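Local coordinates for uncharacterized protein (Legionella longbeachae NSW150, PDB 4JZA) that probably hydrolyses the 3-phosphate of phosphatidylinositol 3-phosphate, acting as a phosphoinositide phosphatase in the lipid metabolism of the infected host, at residues N690-K693 against L694-L698; A791-F794 against S795-V798. All coordinates share one frame; numbering follows the deposited sequence.

Contact 1: residues N690-K693 against L694-L698; sequences NCTK and LYDAL
D696 lies one helical turn beyond T692 in helix 676-702, and the two side chains run alongside each other, pointing the same way. The backbone supplies the firm bond of this pair: D696 N donates to T692 O at 2.8 Å, with an N-H...O angle of 176°.

Traced outward, the aspartate stays over that carbonyl and the methyl beside it. CB is 3.5 Å from T692 O. CG, set beside the aspartate's own backbone N and anti to its carbonyl carbon (chi1 -61°), is still near the same oxygen. At the tip, OD2 meets T692 CG2 at 3.4 Å, a van der Waals contact of carboxylate oxygen and methyl. OD2 and T692 O are both acceptors and make no bond.

The threonine rotamer explains why a methyl faces the acid. With chi1 at -67°, CG2 is opposite the backbone N and OG1 is beside it; OG1 donates to E688 O one turn earlier and accepts from N749 ND2 of helix 748-761.

The flanking turns are plainer. L694 N bonds to N690 O at 3.0 Å, Y695 N to C691 O at 2.7 Å and A697 N to K693 O at 3.1 Å. L694 brings CG to 3.5 Å from N690 O, and its branch then turns to the buried side near L686 and T801. Y695 touches C691 O through CB, while its ring extends away to N749, R752 and I753. Successive i to i+4 amide-carbonyl bonds identify an alpha-helix, and buried L694 and Y695 against exposed K693 and D696 make it amphipathic. With helices 748-761, 772-782 and 794-817 packed on it, it belongs to a helical bundle in the phosphoinositide phosphatase C-terminal region.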
loop_
_atom_site.group_PDB
_atom_site.type_symbol
_atom_site.label_atom_id
_atom_site.label_comp_id
_atom_site.label_asym_id
_atom_site.label_seq_id
_atom_site.Cartn_x
_atom_site.Cartn_y
_atom_site.Cartn_z
ATOM N N ASN A 690 -39.426 10.338 7.023
ATOM C CA ASN A 690 -39.138 11.767 6.842
ATOM C C ASN A 690 -39.290 12.272 5.429
ATOM O O ASN A 690 -39.886 13.348 5.204
ATOM C CB ASN A 690 -37.763 12.113 7.346
ATOM C CG ASN A 690 -37.754 12.269 8.839
ATOM O OD1 ASN A 690 -38.797 12.539 9.437
ATOM N ND2 ASN A 690 -36.615 12.058 9.462
ATOM N N CYS A 691 -38.793 11.505 4.464
ATOM C CA CYS A 691 -38.919 11.927 3.081
ATOM C C CYS A 691 -40.378 12.119 2.724
ATOM O O CYS A 691 -40.693 13.089 1.992
ATOM C CB CYS A 691 -38.224 10.957 2.115
ATOM S SG CYS A 691 -36.437 11.133 2.197
ATOM N N THR A 692 -41.250 11.236 3.257
ATOM C CA THR A 692 -42.689 11.315 2.974
ATOM C C THR A 692 -43.330 12.575 3.554
ATOM O O THR A 692 -44.136 13.221 2.894
ATOM C CB THR A 692 -43.431 10.041 3.421
ATOM O OG1 THR A 692 -42.995 8.956 2.593
ATOM C CG2 THR A 692 -44.938 10.168 3.235
ATOM N N LYS A 693 -42.945 12.942 4.768
ATOM C CA LYS A 693 -43.455 14.162 5.398
ATOM C C LYS A 693 -43.049 15.362 4.591
ATOM O O LYS A 693 -43.860 16.239 4.334
ATOM C CB LYS A 693 -42.935 14.331 6.842
ATOM C CG LYS A 693 -43.286 13.208 7.810
ATOM C CD LYS A 693 -42.718 13.453 9.197
ATOM C CE LYS A 693 -42.849 12.215 10.049
ATOM N NZ LYS A 693 -43.095 12.657 11.441
ATOM N N LEU A 694 -41.782 15.396 4.215
ATOM C CA LEU A 694 -41.224 16.496 3.420
ATOM C C LEU A 694 -41.899 16.557 2.070
ATOM O O LEU A 694 -42.311 17.646 1.626
ATOM C CB LEU A 694 -39.720 16.328 3.217
ATOM C CG LEU A 694 -38.838 16.602 4.430
ATOM C CD1 LEU A 694 -37.406 16.224 4.091
ATOM C CD2 LEU A 694 -38.910 18.055 4.806
ATOM N N TYR A 695 -42.058 15.383 1.449
ATOM C CA TYR A 695 -42.756 15.282 0.169
ATOM C C TYR A 695 -44.202 15.773 0.281
ATOM O O TYR A 695 -44.592 16.689 -0.416
ATOM C CB TYR A 695 -42.699 13.849 -0.376
ATOM C CG TYR A 695 -43.152 13.722 -1.804
ATOM C CD1 TYR A 695 -42.242 13.851 -2.846
ATOM C CD2 TYR A 695 -44.481 13.473 -2.113
ATOM C CE1 TYR A 695 -42.637 13.737 -4.162
ATOM C CE2 TYR A 695 -44.898 13.382 -3.429
ATOM C CZ TYR A 695 -43.973 13.527 -4.446
ATOM O OH TYR A 695 -44.384 13.446 -5.742
ATOM N N ASP A 696 -45.000 15.202 1.159
ATOM C CA ASP A 696 -46.401 15.659 1.247
ATOM C C ASP A 696 -46.532 17.190 1.458
ATOM O O ASP A 696 -47.253 17.874 0.724
ATOM C CB ASP A 696 -47.182 14.871 2.342
ATOM C CG ASP A 696 -47.239 13.367 2.042
ATOM O OD1 ASP A 696 -47.200 12.965 0.842
ATOM O OD2 ASP A 696 -47.279 12.584 3.012
ATOM N N ALA A 697 -45.858 17.714 2.477
ATOM C CA ALA A 697 -45.852 19.166 2.729
ATOM C C ALA A 697 -45.439 19.962 1.496
ATOM O O ALA A 697 -46.097 20.892 1.124
ATOM C CB ALA A 697 -44.944 19.517 3.913
ATOM N N LEU A 698 -44.377 19.564 0.839
ATOM C CA LEU A 698 -43.973 20.231 -0.394
ATOM C C LEU A 698 -44.967 20.122 -1.552
ATOM O O LEU A 698 -45.150 21.099 -2.311
ATOM C CB LEU A 698 -42.618 19.740 -0.824
ATOM C CG LEU A 698 -41.920 20.541 -1.905
ATOM C CD1 LEU A 698 -41.797 22.030 -1.619
ATOM C CD2 LEU A 698 -40.542 19.904 -2.126
#

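Contact 2: residues A791-F794 against S795-V798; sequences ATTF and SEIV
T793 and E796 form one half of a capping box at the start of helix 794-817. T793 is the N-cap residue and E796 the third residue after it. The glutamate's CG lies opposite its carbonyl carbon and beside its backbone N (chi1 -78°), and the chain, extended beyond CG, brings OE1 back to T793 N. OE1 accepts T793 N at 2.9 Å, with an N-H...O angle of 159°, and the donor reaches it on the anti side of the carboxylate, 29° out of its plane. The reciprocal half is missing, because the T793 hydroxyl does not cap the helix. OG1 instead donates to the same OE1 in a weak bond, so this one oxygen serves two donors of one residue.

T793 O is also used twice. I797 N donates to it at 3.0 Å, the regular first-turn bond, whereas the bond from E796 N is weak. One residue on, V798 N reaches F794 O at 2.8 Å. S795 OG pairs with N690 ND2, and T792 OG1 has weak bonds to S788 OG and K790 O.

The ring of F794 meets that of F784 edge-to-face and touches L686; I797 packs on S783 and F784. Around the capping oxygen the threonine and glutamate side chains cross obliquely, and T793 CB is 3.8 Å from E796 OE1.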
loop_
_atom_site.group_PDB
_atom_site.type_symbol
_atom_site.label_atom_id
_atom_site.label_comp_id
_atom_site.label_asym_id
_atom_site.label_seq_id
_atom_site.Cartn_x
_atom_site.Cartn_y
_atom_site.Cartn_z
ATOM N N ALA A 791 -25.874 21.441 16.439
ATOM C CA ALA A 791 -26.269 20.143 15.866
ATOM C C ALA A 791 -27.672 19.713 16.325
ATOM O O ALA A 791 -27.930 19.481 17.528
ATOM C CB ALA A 791 -25.252 19.051 16.182
ATOM N N THR A 792 -28.556 19.619 15.332
ATOM C CA THR A 792 -29.955 19.328 15.533
ATOM C C THR A 792 -30.288 18.203 14.581
ATOM O O THR A 792 -29.755 18.198 13.512
ATOM C CB THR A 792 -30.798 20.577 15.199
ATOM O OG1 THR A 792 -30.368 21.112 13.953
ATOM C CG2 THR A 792 -30.615 21.670 16.252
ATOM N N THR A 793 -31.170 17.267 14.940
ATOM C CA THR A 793 -31.449 16.098 14.069
ATOM C C THR A 793 -32.138 16.455 12.757
ATOM O O THR A 793 -32.918 17.367 12.685
ATOM C CB THR A 793 -32.387 15.043 14.700
ATOM O OG1 THR A 793 -32.487 15.244 16.107
ATOM C CG2 THR A 793 -31.920 13.590 14.376
ATOM N N PHE A 794 -31.863 15.680 11.737
ATOM C CA PHE A 794 -32.693 15.671 10.542
ATOM C C PHE A 794 -34.191 15.682 10.871
ATOM O O PHE A 794 -34.924 16.504 10.321
ATOM C CB PHE A 794 -32.314 14.494 9.643
ATOM C CG PHE A 794 -31.204 14.808 8.680
ATOM C CD1 PHE A 794 -30.316 15.867 8.918
ATOM C CD2 PHE A 794 -31.025 14.034 7.539
ATOM C CE1 PHE A 794 -29.289 16.152 8.040
ATOM C CE2 PHE A 794 -30.021 14.325 6.654
ATOM C CZ PHE A 794 -29.147 15.389 6.899
ATOM N N SER A 795 -34.626 14.830 11.790
ATOM C CA SER A 795 -36.025 14.788 12.198
ATOM C C SER A 795 -36.511 16.140 12.790
ATOM O O SER A 795 -37.660 16.516 12.635
ATOM C CB SER A 795 -36.244 13.633 13.193
ATOM O OG SER A 795 -36.149 12.364 12.549
ATOM N N GLU A 796 -35.648 16.855 13.483
ATOM C CA GLU A 796 -36.026 18.135 14.036
ATOM C C GLU A 796 -36.127 19.209 12.966
ATOM O O GLU A 796 -37.005 20.088 13.042
ATOM C CB GLU A 796 -35.068 18.552 15.176
ATOM C CG GLU A 796 -35.373 17.817 16.502
ATOM C CD GLU A 796 -34.179 17.664 17.486
ATOM O OE1 GLU A 796 -32.995 17.907 17.085
ATOM O OE2 GLU A 796 -34.448 17.295 18.682
ATOM N N ILE A 797 -35.251 19.148 11.966
ATOM C CA ILE A 797 -35.340 20.053 10.812
ATOM C C ILE A 797 -36.547 19.718 9.968
ATOM O O ILE A 797 -37.190 20.613 9.431
ATOM C CB ILE A 797 -34.127 20.011 9.904
ATOM C CG1 ILE A 797 -32.862 20.415 10.660
ATOM C CG2 ILE A 797 -34.312 20.987 8.749
ATOM C CD1 ILE A 797 -31.575 20.324 9.836
ATOM N N VAL A 798 -36.844 18.441 9.820
ATOM C CA VAL A 798 -38.062 18.049 9.134
ATOM C C VAL A 798 -39.271 18.708 9.829
ATOM O O VAL A 798 -40.097 19.357 9.169
ATOM C CB VAL A 798 -38.219 16.526 9.096
ATOM C CG1 VAL A 798 -39.608 16.108 8.621
ATOM C CG2 VAL A 798 -37.185 15.938 8.191
#

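How the contacts relate
Contacts 1 and 2 sit where helix 676-702 meets the first turn of helix 794-817; their centres are 14 Å apart. A polar link across the junction is N690 ND2 to S795 OG, 3.1 Å, a probable hydrogen bond. V798 packs beside it, with CG1 3.7 Å from N690 OD1 and CG2 4.1 Å from L694 CD1; the aliphatic chain of K693 also reaches CG1. L686 is shared, touching C691 and L694 as well as F794 and V798. Both contacts belong to the C-terminal region of the phosphatase, their centres about 45 Å (contact 1) and 40 Å (contact 2) from the centre of the chain.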